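Local coordinates for protein putative N-acetylmuramoyl-L-alanine amidase,autolysin cwp6 (Peptoclostridium difficile, PDB 5J72) that probably acts as a zinc-dependent N-acetylmuramoyl-L-alanine amidase, an autolysin that cuts peptidoglycan and is anchored to the cell wall by CWB2 modules, at residues A[358-372]-A[383-396]. Residues are numbered along the deposited sequence; the frame is centred on the assembly and turned at random. Where two conformers were deposited one is given.
Sequences YPDKELSAMLVAKSD and LAAKLKAPILITPK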
ATOM      1  N   TYR A 358       5.845   0.220  -7.952  1.00 18.59           N
ATOM      2  CA  TYR A 358       5.167  -0.948  -8.523  1.00 19.12           C
ATOM      3  C   TYR A 358       4.431  -0.384  -9.819  1.00 21.25           C
ATOM      4  O   TYR A 358       3.200  -0.389  -9.887  1.00 20.46           O
ATOM      5  CB  TYR A 358       4.101  -1.528  -7.541  1.00 20.58           C
ATOM      6  CG  TYR A 358       4.777  -2.118  -6.319  1.00 22.26           C
ATOM      7  CD1 TYR A 358       5.134  -3.468  -6.280  1.00 21.53           C
ATOM      8  CD2 TYR A 358       5.131  -1.311  -5.232  1.00 16.76           C
ATOM      9  CE1 TYR A 358       5.820  -3.997  -5.184  1.00 18.01           C
ATOM     10  CE2 TYR A 358       5.817  -1.834  -4.134  1.00 16.01           C
ATOM     11  CZ  TYR A 358       6.146  -3.177  -4.113  1.00 18.02           C
ATOM     12  OH  TYR A 358       6.736  -3.689  -2.984  1.00 20.23           O
ATOM     13  N   PRO A 359       5.189   0.075 -10.799  1.00 23.17           N
ATOM     14  CA  PRO A 359       4.684   0.643 -12.044  1.00 26.58           C
ATOM     15  C   PRO A 359       3.906  -0.312 -12.933  1.00 29.73           C
ATOM     16  O   PRO A 359       3.103   0.149 -13.730  1.00 30.23           O
ATOM     17  CB  PRO A 359       5.956   1.154 -12.722  1.00 27.05           C
ATOM     18  CG  PRO A 359       6.981   0.233 -12.285  1.00 28.01           C
ATOM     19  CD  PRO A 359       6.661   0.012 -10.828  1.00 25.58           C
ATOM     20  N   ASP A 360       4.139  -1.616 -12.837  1.00 27.66           N
ATOM     21  CA  ASP A 360       3.415  -2.524 -13.704  1.00 27.13           C
ATOM     22  C   ASP A 360       1.907  -2.377 -13.567  1.00 29.17           C
ATOM     23  O   ASP A 360       1.387  -2.188 -12.467  1.00 29.24           O
ATOM     24  CB  ASP A 360       3.786  -3.972 -13.370  1.00 32.36           C
ATOM     25  CG  ASP A 360       5.215  -4.388 -13.714  1.00 39.32           C
ATOM     26  OD1 ASP A 360       5.931  -3.594 -14.326  1.00 40.58           O
ATOM     27  OD2 ASP A 360       5.606  -5.514 -13.353  1.00 42.19           O
ATOM     28  N   LYS A 361       1.168  -2.470 -14.708  1.00 27.18           N
ATOM     29  CA  LYS A 361      -0.282  -2.407 -14.619  1.00 29.70           C
ATOM     30  C   LYS A 361      -0.867  -3.723 -14.145  1.00 27.16           C
ATOM     31  O   LYS A 361      -2.009  -3.738 -13.696  1.00 27.58           O
ATOM     32  CB  LYS A 361      -0.910  -2.035 -15.992  1.00 34.98           C
ATOM     33  CG  LYS A 361      -0.677  -0.569 -16.358  1.00 39.45           C
ATOM     34  CD  LYS A 361      -0.323  -0.497 -17.865  1.00 49.66           C
ATOM     35  N   GLU A 362      -0.125  -4.825 -14.224  1.00 27.66           N
ATOM     36  CA  GLU A 362      -0.657  -6.126 -13.741  1.00 28.17           C
ATOM     37  C   GLU A 362       0.200  -6.615 -12.579  1.00 26.54           C
ATOM     38  O   GLU A 362       1.351  -6.994 -12.780  1.00 30.22           O
ATOM     39  CB  GLU A 362      -0.660  -7.173 -14.891  1.00 29.88           C
ATOM     40  CG  GLU A 362      -1.465  -6.617 -16.068  1.00 39.73           C
ATOM     41  CD  GLU A 362      -1.876  -7.673 -17.089  1.00 51.31           C
ATOM     42  OE1 GLU A 362      -1.106  -8.648 -17.301  1.00 51.40           O
ATOM     43  OE2 GLU A 362      -2.989  -7.514 -17.660  1.00 51.92           O
ATOM     44  N   LEU A 363      -0.327  -6.569 -11.380  1.00 25.12           N
ATOM     45  CA  LEU A 363       0.473  -7.002 -10.235  1.00 24.44           C
ATOM     46  C   LEU A 363       0.236  -8.505 -10.004  1.00 24.69           C
ATOM     47  O   LEU A 363      -0.808  -9.022 -10.399  1.00 24.06           O
ATOM     48  CB  LEU A 363       0.007  -6.234  -9.001  1.00 22.63           C
ATOM     49  CG  LEU A 363       0.119  -4.695  -9.142  1.00 22.86           C
ATOM     50  CD1 LEU A 363      -0.588  -4.095  -7.908  1.00 22.26           C
ATOM     51  CD2 LEU A 363       1.582  -4.256  -9.296  1.00 23.91           C
ATOM     52  N   SER A 364       1.169  -9.186  -9.367  1.00 24.59           N
ATOM     53  CA  SER A 364       0.934 -10.602  -9.067  1.00 26.28           C
ATOM     54  C   SER A 364      -0.006 -10.672  -7.861  1.00 26.79           C
ATOM     55  O   SER A 364      -0.700 -11.661  -7.675  1.00 24.82           O
ATOM     56  CB  SER A 364       2.254 -11.271  -8.708  1.00 27.18           C
ATOM     57  OG  SER A 364       2.781 -10.590  -7.574  1.00 29.72           O
ATOM     58  N   ALA A 365      -0.017  -9.630  -7.013  1.00 21.06           N
ATOM     59  CA  ALA A 365      -0.887  -9.667  -5.838  1.00 17.23           C
ATOM     60  C   ALA A 365      -0.984  -8.310  -5.191  1.00 18.70           C
ATOM     61  O   ALA A 365      -0.237  -7.417  -5.571  1.00 19.26           O
ATOM     62  CB  ALA A 365      -0.331 -10.619  -4.806  1.00 18.08           C
ATOM     63  N   MET A 366      -1.887  -8.167  -4.216  1.00 18.69           N
ATOM     64  CA  MET A 366      -1.960  -6.924  -3.444  1.00 18.59           C
ATOM     65  C   MET A 366      -2.262  -7.347  -2.107  1.00 20.73           C
ATOM     66  O   MET A 366      -3.209  -8.088  -1.923  1.00 20.48           O
ATOM     67  CB  MET A 366      -3.074  -5.953  -3.949  0.71 19.55           C
ATOM     68  CG  MET A 366      -3.190  -4.674  -3.081  0.71 23.66           C
ATOM     69  SD  MET A 366      -1.937  -3.505  -3.601  0.71 24.18           S
ATOM     70  CE  MET A 366      -2.766  -2.761  -5.034  0.71 19.22           C
ATOM     71  N   LEU A 367      -1.453  -6.943  -1.115  1.00 16.45           N
ATOM     72  CA  LEU A 367      -1.751  -7.331   0.262  1.00 16.69           C
ATOM     73  C   LEU A 367      -2.411  -6.142   0.927  1.00 19.26           C
ATOM     74  O   LEU A 367      -1.828  -5.058   0.918  1.00 21.89           O
ATOM     75  CB  LEU A 367      -0.435  -7.725   1.044  1.00 16.83           C
ATOM     76  CG  LEU A 367       0.172  -9.131   0.661  1.00 18.30           C
ATOM     77  CD1 LEU A 367       0.968  -8.959  -0.664  1.00 15.45           C
ATOM     78  CD2 LEU A 367       1.114  -9.676   1.752  1.00 21.08           C
ATOM     79  N   VAL A 368      -3.562  -6.345   1.598  1.00 17.80           N
ATOM     80  CA  VAL A 368      -4.291  -5.185   2.139  1.00 19.70           C
ATOM     81  C   VAL A 368      -4.364  -5.219   3.634  1.00 21.40           C
ATOM     82  O   VAL A 368      -4.921  -6.152   4.191  1.00 21.47           O
ATOM     83  CB  VAL A 368      -5.747  -5.193   1.563  1.00 20.20           C
ATOM     84  CG1 VAL A 368      -6.547  -3.998   2.168  1.00 21.51           C
ATOM     85  CG2 VAL A 368      -5.692  -5.093   0.045  1.00 18.81           C
ATOM     86  N   ALA A 369      -3.780  -4.196   4.305  1.00 19.02           N
ATOM     87  CA  ALA A 369      -3.760  -4.119   5.741  1.00 19.30           C
ATOM     88  C   ALA A 369      -4.481  -2.826   6.215  1.00 22.35           C
ATOM     89  O   ALA A 369      -4.592  -1.845   5.476  1.00 20.59           O
ATOM     90  CB  ALA A 369      -2.301  -4.039   6.234  1.00 19.72           C
ATOM     91  N   LYS A 370      -4.968  -2.866   7.447  1.00 22.86           N
ATOM     92  CA  LYS A 370      -5.619  -1.728   8.063  1.00 25.17           C
ATOM     93  C   LYS A 370      -4.592  -0.663   8.285  1.00 22.59           C
ATOM     94  O   LYS A 370      -3.505  -0.990   8.751  1.00 23.54           O
ATOM     95  CB  LYS A 370      -6.191  -2.178   9.410  1.00 27.25           C
ATOM     96  CG  LYS A 370      -7.383  -3.132   9.237  1.00 29.63           C
ATOM     97  CD  LYS A 370      -7.933  -3.657  10.614  1.00 32.48           C
ATOM     98  CE  LYS A 370      -6.953  -4.573  11.309  1.00 30.45           C
ATOM     99  NZ  LYS A 370      -7.316  -4.820  12.734  1.00 38.97           N
ATOM    100  N   SER A 371      -4.894   0.624   8.061  1.00 20.60           N
ATOM    101  CA  SER A 371      -3.854   1.647   8.245  1.00 23.20           C
ATOM    102  C   SER A 371      -3.820   2.198   9.647  1.00 28.70           C
ATOM    103  O   SER A 371      -2.993   3.072   9.910  1.00 29.66           O
ATOM    104  CB  SER A 371      -4.103   2.813   7.300  1.00 25.62           C
ATOM    105  OG  SER A 371      -5.431   3.274   7.496  1.00 24.13           O
ATOM    106  N   ASP A 372      -4.695   1.739  10.547  1.00 27.95           N
ATOM    107  CA  ASP A 372      -4.658   2.283  11.916  1.00 32.38           C
ATOM    108  C   ASP A 372      -3.641   1.623  12.811  1.00 35.55           C
ATOM    109  O   ASP A 372      -3.406   2.120  13.901  1.00 37.24           O
ATOM    110  CB  ASP A 372      -6.032   2.194  12.624  1.00 33.76           C
ATOM    111  CG  ASP A 372      -6.667   0.820  12.622  1.00 44.64           C
ATOM    112  OD1 ASP A 372      -7.211   0.412  13.666  1.00 52.97           O
ATOM    113  OD2 ASP A 372      -6.653   0.165  11.585  1.00 45.77           O
ATOM    114  N   LEU A 383       6.140 -11.541   3.617  1.00 13.26           N
ATOM    115  CA  LEU A 383       5.323 -12.271   2.614  1.00 14.34           C
ATOM    116  C   LEU A 383       5.121 -11.444   1.390  1.00 13.54           C
ATOM    117  O   LEU A 383       5.271 -11.936   0.258  1.00 15.51           O
ATOM    118  CB  LEU A 383       3.944 -12.654   3.255  1.00 15.95           C
ATOM    119  CG  LEU A 383       3.009 -13.393   2.208  1.00 14.60           C
ATOM    120  CD1 LEU A 383       3.606 -14.760   1.820  1.00 16.54           C
ATOM    121  CD2 LEU A 383       1.612 -13.607   2.884  1.00 16.00           C
ATOM    122  N   ALA A 384       4.836 -10.126   1.572  1.00 14.90           N
ATOM    123  CA  ALA A 384       4.709  -9.233   0.408  1.00 15.19           C
ATOM    124  C   ALA A 384       6.057  -9.252  -0.382  1.00 16.06           C
ATOM    125  O   ALA A 384       6.128  -9.307  -1.609  1.00 16.06           O
ATOM    126  CB  ALA A 384       4.420  -7.794   0.931  1.00 13.11           C
ATOM    127  N   ALA A 385       7.179  -9.227   0.367  1.00 15.34           N
ATOM    128  CA  ALA A 385       8.482  -9.234  -0.329  1.00 16.03           C
ATOM    129  C   ALA A 385       8.688 -10.583  -1.122  1.00 17.03           C
ATOM    130  O   ALA A 385       9.157 -10.565  -2.239  1.00 18.82           O
ATOM    131  CB  ALA A 385       9.584  -9.143   0.706  1.00 14.61           C
ATOM    132  N   LYS A 386       8.355 -11.701  -0.507  1.00 16.33           N
ATOM    133  CA  LYS A 386       8.473 -13.049  -1.153  1.00 15.70           C
ATOM    134  C   LYS A 386       7.593 -13.074  -2.462  1.00 16.84           C
ATOM    135  O   LYS A 386       8.017 -13.531  -3.514  1.00 18.91           O
ATOM    136  CB  LYS A 386       7.926 -14.104  -0.151  1.00 14.88           C
ATOM    137  CG  LYS A 386       8.018 -15.562  -0.724  1.00 18.15           C
ATOM    138  CD  LYS A 386       7.523 -16.554   0.367  1.00 25.50           C
ATOM    139  CE  LYS A 386       7.419 -17.975  -0.223  1.00 35.45           C
ATOM    140  NZ  LYS A 386       8.761 -18.588  -0.511  1.00 36.71           N
ATOM    141  N   LEU A 387       6.390 -12.563  -2.361  1.00 16.06           N
ATOM    142  CA  LEU A 387       5.452 -12.513  -3.509  1.00 17.17           C
ATOM    143  C   LEU A 387       5.779 -11.398  -4.510  1.00 19.07           C
ATOM    144  O   LEU A 387       5.169 -11.351  -5.597  1.00 19.67           O
ATOM    145  CB  LEU A 387       4.018 -12.264  -2.971  1.00 16.58           C
ATOM    146  CG  LEU A 387       3.510 -13.337  -2.012  1.00 16.04           C
ATOM    147  CD1 LEU A 387       2.106 -12.928  -1.461  1.00 18.24           C
ATOM    148  CD2 LEU A 387       3.478 -14.733  -2.813  1.00 18.06           C
ATOM    149  N   LYS A 388       6.728 -10.490  -4.162  1.00 17.05           N
ATOM    150  CA  LYS A 388       7.137  -9.336  -4.966  1.00 18.25           C
ATOM    151  C   LYS A 388       5.865  -8.505  -5.296  1.00 20.31           C
ATOM    152  O   LYS A 388       5.611  -8.172  -6.476  1.00 19.78           O
ATOM    153  CB  LYS A 388       7.915  -9.765  -6.205  1.00 21.08           C
ATOM    154  CG  LYS A 388       9.194 -10.584  -5.812  1.00 23.51           C
ATOM    155  CD  LYS A 388       9.971 -10.880  -7.112  1.00 29.81           C
ATOM    156  CE  LYS A 388      11.274 -11.674  -6.961  1.00 38.06           C
ATOM    157  NZ  LYS A 388      12.101 -11.139  -5.873  1.00 47.13           N
ATOM    158  N   ALA A 389       5.108  -8.209  -4.267  1.00 19.85           N
ATOM    159  CA  ALA A 389       3.813  -7.519  -4.327  1.00 21.19           C
ATOM    160  C   ALA A 389       3.748  -6.398  -3.277  1.00 19.93           C
ATOM    161  O   ALA A 389       4.422  -6.446  -2.258  1.00 18.03           O
ATOM    162  CB  ALA A 389       2.669  -8.509  -4.058  1.00 18.39           C
ATOM    163  N   PRO A 390       2.956  -5.362  -3.523  1.00 18.51           N
ATOM    164  CA  PRO A 390       2.837  -4.247  -2.575  1.00 15.39           C
ATOM    165  C   PRO A 390       1.865  -4.474  -1.460  1.00 17.83           C
ATOM    166  O   PRO A 390       0.947  -5.301  -1.540  1.00 17.64           O
ATOM    167  CB  PRO A 390       2.326  -3.080  -3.457  1.00 15.66           C
ATOM    168  CG  PRO A 390       1.519  -3.843  -4.620  1.00 16.84           C
ATOM    169  CD  PRO A 390       2.224  -5.170  -4.809  1.00 16.67           C
ATOM    170  N   ILE A 391       2.062  -3.698  -0.383  1.00 16.60           N
ATOM    171  CA  ILE A 391       1.070  -3.673   0.679  1.00 15.21           C
ATOM    172  C   ILE A 391       0.279  -2.345   0.500  1.00 19.11           C
ATOM    173  O   ILE A 391       0.879  -1.270   0.385  1.00 19.71           O
ATOM    174  CB  ILE A 391       1.765  -3.665   2.058  1.00 18.67           C
ATOM    175  CG1 ILE A 391       2.428  -5.065   2.286  1.00 19.55           C
ATOM    176  CG2 ILE A 391       0.736  -3.370   3.198  1.00 19.81           C
ATOM    177  CD1 ILE A 391       3.305  -5.066   3.594  1.00 19.98           C
ATOM    178  N   LEU A 392      -1.038  -2.449   0.469  1.00 19.84           N
ATOM    179  CA  LEU A 392      -1.929  -1.290   0.421  1.00 18.63           C
ATOM    180  C   LEU A 392      -2.491  -1.115   1.793  1.00 19.01           C
ATOM    181  O   LEU A 392      -2.912  -2.107   2.393  1.00 20.50           O
ATOM    182  CB  LEU A 392      -3.062  -1.605  -0.558  1.00 18.70           C
ATOM    183  CG  LEU A 392      -3.988  -0.384  -0.783  1.00 22.99           C
ATOM    184  CD1 LEU A 392      -4.405  -0.375  -2.219  1.00 29.59           C
ATOM    185  CD2 LEU A 392      -5.186  -0.531   0.189  1.00 24.59           C
ATOM    186  N   ILE A 393      -2.501   0.133   2.346  1.00 17.38           N
ATOM    187  CA  ILE A 393      -3.114   0.301   3.646  1.00 16.98           C
ATOM    188  C   ILE A 393      -4.354   1.225   3.494  1.00 20.00           C
ATOM    189  O   ILE A 393      -4.320   2.141   2.685  1.00 20.26           O
ATOM    190  CB  ILE A 393      -2.156   0.910   4.710  1.00 19.53           C
ATOM    191  CG1 ILE A 393      -1.543   2.248   4.233  1.00 16.86           C
ATOM    192  CG2 ILE A 393      -1.001  -0.143   4.984  1.00 20.95           C
ATOM    193  CD1 ILE A 393      -0.714   2.970   5.382  1.00 19.27           C
ATOM    194  N   THR A 394      -5.388   0.976   4.279  1.00 21.03           N
ATOM    195  CA  THR A 394      -6.588   1.802   4.167  1.00 21.15           C
ATOM    196  C   THR A 394      -7.319   1.590   5.446  1.00 24.03           C
ATOM    197  O   THR A 394      -7.119   0.599   6.149  1.00 22.77           O
ATOM    198  CB  THR A 394      -7.399   1.392   2.925  1.00 22.93           C
ATOM    199  OG1 THR A 394      -8.353   2.428   2.628  1.00 22.52           O
ATOM    200  CG2 THR A 394      -8.130   0.035   3.111  1.00 21.24           C
ATOM    201  N   PRO A 395      -8.182   2.554   5.831  1.00 25.08           N
ATOM    202  CA  PRO A 395      -8.890   2.324   7.091  1.00 24.70           C
ATOM    203  C   PRO A 395      -9.869   1.146   7.011  1.00 23.01           C
ATOM    204  O   PRO A 395     -10.256   0.723   5.937  1.00 23.20           O
ATOM    205  CB  PRO A 395      -9.625   3.693   7.328  1.00 25.16           C
ATOM    206  CG  PRO A 395      -8.782   4.680   6.590  1.00 24.30           C
ATOM    207  CD  PRO A 395      -8.418   3.916   5.314  1.00 23.45           C
ATOM    208  N   LYS A 396     -10.321   0.687   8.163  1.00 24.86           N
ATOM    209  CA  LYS A 396     -11.229  -0.474   8.206  1.00 29.20           C
ATOM    210  C   LYS A 396     -12.561  -0.224   7.514  1.00 31.47           C
ATOM    211  O   LYS A 396     -13.129  -1.147   6.958  1.00 30.92           O
ATOM    212  CB  LYS A 396     -11.556  -0.824   9.668  1.00 29.76           C
ATOM    213  CG  LYS A 396     -10.381  -1.179  10.517  1.00 36.85           C
ATOM    214  CD  LYS A 396     -10.919  -1.601  11.879  1.00 43.51           C
ATOM    215  CE  LYS A 396     -10.698  -0.528  12.892  1.00 55.25           C
ATOM    216  NZ  LYS A 396      -9.883  -1.039  14.020  1.00 61.56           N
TER
HETATM  217  O   HOH W   1       7.266  -6.301  -2.846  1.00 21.47           O
HETATM  218  O   HOH W   2       3.184  -7.409  -7.983  1.00 26.91           O
HETATM  219  O   HOH W   3       5.383 -10.043  -8.484  1.00 33.82           O
HETATM  220  O   HOH W   4      -7.497  -2.252  13.864  1.00 48.58           O
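P390 presses its ring flat against Y358. Its CB stands over the centre of the tyrosine ring, 3.6 Å from the centroid and 6° off the normal, a CH-pi contact. Next along the ring, P390 CG meets L363 CD1. P390 CD then lies near Y358 CD1 and against A365 O, a buried carbonyl with no polar partner. M366 is modelled in two conformers; in the one given, its chain bends at chi2 and chi3 and the sulfur comes near P390 CG and L392 CB. Y358 OH bonds S278 and a water that donates to A389 O.

Strands 365-370 and 391-394 pair in parallel, joined by helix 375-387 as a beta-alpha-beta unit of the CWB2 cell-wall-binding module. L367 N donates to P390 O (2.9 Å, 175°), and L367 O accepts from L392 N. A369 continues the ladder with L392 O and T394 N. L367 CD2 reaches A384 CB (3.9 Å) on the helix, while CD1 touches A389 CB.

Just after strand 365-370, S371 N donates to T394 O from above the carbonyl plane. K396 NZ forms a salt bridge with D372 OD1 (3.1 Å), and one water links both to K370 NZ, which also bonds D420 O.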